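Local coordinates for protein sulfate adenylyltransferase, adenylylsulfate kinase (Thiobacillus denitrificans, PDB 3CR8) that phosphorylates adenosine 5'-phosphosulfate with ATP to give 3'-phosphoadenylyl sulfate, working as a hexamer whose ATP-sulfurylase-like part lacks sulfurylase activity, at residues A[46-50]-A[137-141]; A[198-202]-A[236-240]. All blocks are in the same frame, centred on the assembly; numbering follows the deposited sequence.

Overall arrangement
The two contacts come in series along the chain: interaction 1 closes before interaction 2 opens, and their centres are about 14 Å apart. Interaction 1 lies in the PUA-like range, where residues 46-50 of helix 39-50 meet the loop that follows strand 126-135. Interaction 2 belongs to the ATP-sulfurylase range and joins the loops after strands 193-196 and 229-231, neighbours in a five-stranded parallel sheet. Helix 39-50 links them, since Met47 SD lies 4.1 Å from Ala236 CB while Glu46 and Met49 face residues 137-141. The pair therefore marks where the two N-terminal parts pack together, away from the P-loop of the kinase domain.

Interaction 1 of 2, residues A[46-50]-A[137-141]; sequences EMLMT and ALPPH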
loop_
_atom_site.group_PDB
_atom_site.type_symbol
_atom_site.label_atom_id
_atom_site.label_comp_id
_atom_site.label_asym_id
_atom_site.label_seq_id
_atom_site.Cartn_x
_atom_site.Cartn_y
_atom_site.Cartn_z
ATOM N N GLU A 46 5.849 33.933 36.657
ATOM C CA GLU A 46 6.926 33.096 36.137
ATOM C C GLU A 46 7.792 33.819 35.087
ATOM O O GLU A 46 9.028 33.739 35.082
ATOM C CB GLU A 46 6.338 31.840 35.537
ATOM C CG GLU A 46 7.357 30.863 35.097
ATOM C CD GLU A 46 6.726 29.638 34.494
ATOM O OE1 GLU A 46 5.485 29.513 34.572
ATOM O OE2 GLU A 46 7.467 28.806 33.926
ATOM N N MET A 47 7.136 34.527 34.183
ATOM C CA MET A 47 7.862 35.335 33.225
ATOM C C MET A 47 8.777 36.322 33.954
ATOM O O MET A 47 9.953 36.493 33.598
ATOM C CB MET A 47 6.902 36.088 32.291
ATOM C CG MET A 47 6.121 35.210 31.321
ATOM S SD MET A 47 7.049 34.831 29.836
ATOM C CE MET A 47 8.231 33.663 30.470
ATOM N N LEU A 48 8.239 36.984 34.975
ATOM C CA LEU A 48 9.008 38.015 35.645
ATOM C C LEU A 48 10.101 37.364 36.482
ATOM O O LEU A 48 11.276 37.727 36.430
ATOM C CB LEU A 48 8.109 38.862 36.522
ATOM C CG LEU A 48 8.909 39.815 37.398
ATOM C CD1 LEU A 48 9.147 41.095 36.613
ATOM C CD2 LEU A 48 8.161 40.078 38.686
ATOM N N MET A 49 9.699 36.351 37.222
ATOM C CA MET A 49 10.597 35.680 38.147
ATOM C C MET A 49 11.798 35.140 37.404
ATOM O O MET A 49 12.813 34.834 37.997
ATOM C CB MET A 49 9.852 34.533 38.838
ATOM C CG MET A 49 10.312 34.261 40.211
ATOM S SD MET A 49 8.921 33.785 41.171
ATOM C CE MET A 49 8.131 32.559 40.128
ATOM N N THR A 50 11.678 35.034 36.092
ATOM C CA THR A 50 12.544 34.137 35.351
ATOM C C THR A 50 13.430 34.862 34.336
ATOM O O THR A 50 14.333 34.276 33.754
ATOM C CB THR A 50 11.711 33.007 34.709
ATOM O OG1 THR A 50 12.240 31.744 35.112
ATOM C CG2 THR A 50 11.671 33.108 33.187
ATOM N N ALA A 137 10.079 29.302 44.486
ATOM C CA ALA A 137 9.791 28.253 43.530
ATOM C C ALA A 137 9.070 28.797 42.305
ATOM O O ALA A 137 8.416 29.832 42.378
ATOM C CB ALA A 137 8.937 27.201 44.173
ATOM N N LEU A 138 9.189 28.086 41.181
ATOM C CA LEU A 138 8.398 28.379 39.989
ATOM C C LEU A 138 7.110 27.564 39.978
ATOM O O LEU A 138 7.038 26.488 40.558
ATOM C CB LEU A 138 9.172 28.067 38.707
ATOM C CG LEU A 138 10.657 28.383 38.605
ATOM C CD1 LEU A 138 11.477 27.468 39.542
ATOM C CD2 LEU A 138 11.062 28.161 37.180
ATOM N N PRO A 139 6.086 28.069 39.290
ATOM C CA PRO A 139 4.867 27.271 39.149
ATOM C C PRO A 139 5.175 25.828 38.787
ATOM O O PRO A 139 5.969 25.575 37.883
ATOM C CB PRO A 139 4.136 27.968 38.001
ATOM C CG PRO A 139 4.560 29.397 38.132
ATOM C CD PRO A 139 5.981 29.365 38.593
ATOM N N PRO A 140 4.559 24.873 39.500
ATOM C CA PRO A 140 4.837 23.470 39.192
ATOM C C PRO A 140 4.359 23.122 37.787
ATOM O O PRO A 140 3.240 23.450 37.413
ATOM C CB PRO A 140 4.030 22.711 40.249
ATOM C CG PRO A 140 3.691 23.717 41.290
ATOM C CD PRO A 140 3.543 25.005 40.553
ATOM N N HIS A 141 5.227 22.482 37.017
ATOM C CA HIS A 141 4.897 22.072 35.663
ATOM C C HIS A 141 5.329 20.629 35.471
ATOM O O HIS A 141 6.446 20.377 35.043
ATOM C CB HIS A 141 5.660 22.923 34.640
ATOM C CG HIS A 141 5.181 24.338 34.513
ATOM N ND1 HIS A 141 3.858 24.667 34.280
ATOM C CD2 HIS A 141 5.861 25.511 34.538
ATOM C CE1 HIS A 141 3.743 25.980 34.201
ATOM N NE2 HIS A 141 4.944 26.516 34.351
#
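Ala137 meets helix 39-50 through its backbone: the methyl CE of Met49 lies 3.5 Å from Ala137 O. The Met49 side chain, bent at both its second and third torsions, folds its thioether toward this loop. Next along the loop, Leu138 makes a looser approach, with CD2 4.3 Å from Thr50 OG1, a van der Waals distance. Pro139 then touches two helix side chains. Its CD is 3.9 Å from Glu46 CB, and the same CD is 4.1 Å from Met49 CE, the two side chains reaching toward each other. The carboxylate of Glu46 also passes the ring, OE1 standing 3.7 Å from Pro139 CG.

His141 closes the contact. Its NE2 donates to Glu46 OE1 over 3.1 Å, nearly straight at 172°, and OE1 lies close to the imidazole plane. The proton arrives on the syn side of the carboxylate, tilted out of its plane, and the two flat groups are turned 36° apart. Glu46 gets there as an extended rod, with CG anti to the backbone N (chi1 -174°). The carbonyl O of Pro139 lies above one face of the imidazole, offset toward the rim.

Replacing Glu46 with an alanine would probably leave His141 NE2 without this acceptor and take away the CG and carboxylate part of the packing on Pro139. Because this carboxylate belongs to a buried residue, the His-carboxylate bond is likely to offset part of the cost of burying it, and the negative charge of Glu46 may raise the proton affinity of His141.

Interaction 2 of 2, residues A[198-202]-A[236-240]; sequences PQVGG and APPPE
Gln199 and Pro238 run past each other in opposite directions, the glutamine chain lying along the proline ring. The evidence is in the spread of distances: near the base of the side chain, Gln199 CB is 3.9 Å from Pro238 CG. At its far end, Gln199 OE1 comes to 3.5 Å from Pro238 CA. A bend at the second torsion (chi2 135°) carries the amide over that end of the ring. Beyond it, Gln199 crosses Pro239 at about a right angle, and its NE2 stands 4.0 Å from Pro239 CD. Across these two residues the glutamine meets mostly carbon atoms, so the fit rests on shape and van der Waals contact.

The polar link is made by the backbones. Gly201 N donates to Ala236 O over 2.7 Å; the bond is bent, with an N-H...O angle of 140°, and its donor stands above the carbonyl plane. The CA atoms of Gly201 and Ala236 are 4.3 Å apart, which is where the two loops come nearest, and a side chain at Gly201 would point at the other loop.

Both segments leave neighbouring parallel strands, 193-196 and 229-231. Through their backbones Val200 bonds to Leu234 of the partner loop, and Gln199 to Ala171 after strand 166-169. Pro198 and Val200 pack on helix 210-220, and Arg249 of helix 244-256 touches Gln199 and Pro239. Helix 39-50, from the PUA-like range, lies against Ala236 and Pro237 through Met47, Trp39 and Cys43.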
loop_
_atom_site.group_PDB
_atom_site.type_symbol
_atom_site.label_atom_id
_atom_site.label_comp_id
_atom_site.label_asym_id
_atom_site.label_seq_id
_atom_site.Cartn_x
_atom_site.Cartn_y
_atom_site.Cartn_z
ATOM N N PRO A 198 6.116 28.038 20.845
ATOM C CA PRO A 198 4.653 28.190 20.974
ATOM C C PRO A 198 4.198 28.695 22.352
ATOM O O PRO A 198 4.632 28.147 23.380
ATOM C CB PRO A 198 4.123 26.763 20.777
ATOM C CG PRO A 198 5.259 25.959 20.293
ATOM C CD PRO A 198 6.510 26.624 20.777
ATOM N N GLN A 199 3.322 29.702 22.377
ATOM C CA GLN A 199 2.766 30.168 23.644
ATOM C C GLN A 199 1.972 29.068 24.364
ATOM O O GLN A 199 1.109 28.413 23.782
ATOM C CB GLN A 199 1.958 31.440 23.442
ATOM C CG GLN A 199 2.773 32.675 23.706
ATOM C CD GLN A 199 2.583 33.743 22.650
ATOM O OE1 GLN A 199 1.681 33.655 21.809
ATOM N NE2 GLN A 199 3.441 34.763 22.682
ATOM N N VAL A 200 2.277 28.846 25.633
ATOM C CA VAL A 200 1.776 27.640 26.263
ATOM C C VAL A 200 1.011 27.785 27.600
ATOM O O VAL A 200 0.637 26.794 28.238
ATOM C CB VAL A 200 2.931 26.666 26.524
ATOM C CG1 VAL A 200 2.806 26.008 27.889
ATOM C CG2 VAL A 200 2.995 25.640 25.417
ATOM N N GLY A 201 0.735 29.014 28.001
ATOM C CA GLY A 201 0.095 29.263 29.277
ATOM C C GLY A 201 -1.366 28.910 29.447
ATOM O O GLY A 201 -2.230 29.404 28.740
ATOM N N GLY A 202 -1.654 28.070 30.426
ATOM C CA GLY A 202 -3.010 27.657 30.705
ATOM C C GLY A 202 -3.024 26.937 32.023
ATOM O O GLY A 202 -2.035 26.961 32.687
ATOM N N ALA A 236 3.175 31.527 28.926
ATOM C CA ALA A 236 2.498 32.811 28.920
ATOM C C ALA A 236 1.193 32.631 28.181
ATOM O O ALA A 236 1.014 31.653 27.460
ATOM C CB ALA A 236 3.395 33.850 28.342
ATOM N N PRO A 237 0.273 33.586 28.328
ATOM C CA PRO A 237 -0.892 33.373 27.464
ATOM C C PRO A 237 -0.449 34.119 26.209
ATOM O O PRO A 237 0.408 35.008 26.323
ATOM C CB PRO A 237 -2.036 34.138 28.151
ATOM C CG PRO A 237 -1.412 34.759 29.455
ATOM C CD PRO A 237 0.077 34.620 29.331
ATOM N N PRO A 238 -0.982 33.754 25.031
ATOM C CA PRO A 238 -0.864 34.694 23.910
ATOM C C PRO A 238 -1.461 36.058 24.311
ATOM O O PRO A 238 -2.465 36.114 25.034
ATOM C CB PRO A 238 -1.714 34.044 22.814
ATOM C CG PRO A 238 -1.708 32.587 23.139
ATOM C CD PRO A 238 -1.588 32.470 24.636
ATOM N N PRO A 239 -0.836 37.160 23.877
ATOM C CA PRO A 239 -1.347 38.470 24.279
ATOM C C PRO A 239 -2.473 38.834 23.335
ATOM O O PRO A 239 -2.780 38.029 22.447
ATOM C CB PRO A 239 -0.159 39.410 24.015
ATOM C CG PRO A 239 0.948 38.558 23.430
ATOM C CD PRO A 239 0.312 37.282 22.972
ATOM N N GLU A 240 -3.087 40.003 23.493
ATOM C CA GLU A 240 -3.981 40.455 22.426
ATOM C C GLU A 240 -3.338 41.516 21.501
ATOM O O GLU A 240 -2.714 42.480 21.964
ATOM C CB GLU A 240 -5.431 40.721 22.888
ATOM C CG GLU A 240 -6.407 39.529 22.547
ATOM C CD GLU A 240 -6.218 38.902 21.128
ATOM O OE1 GLU A 240 -5.366 37.998 20.962
ATOM O OE2 GLU A 240 -6.948 39.271 20.178
#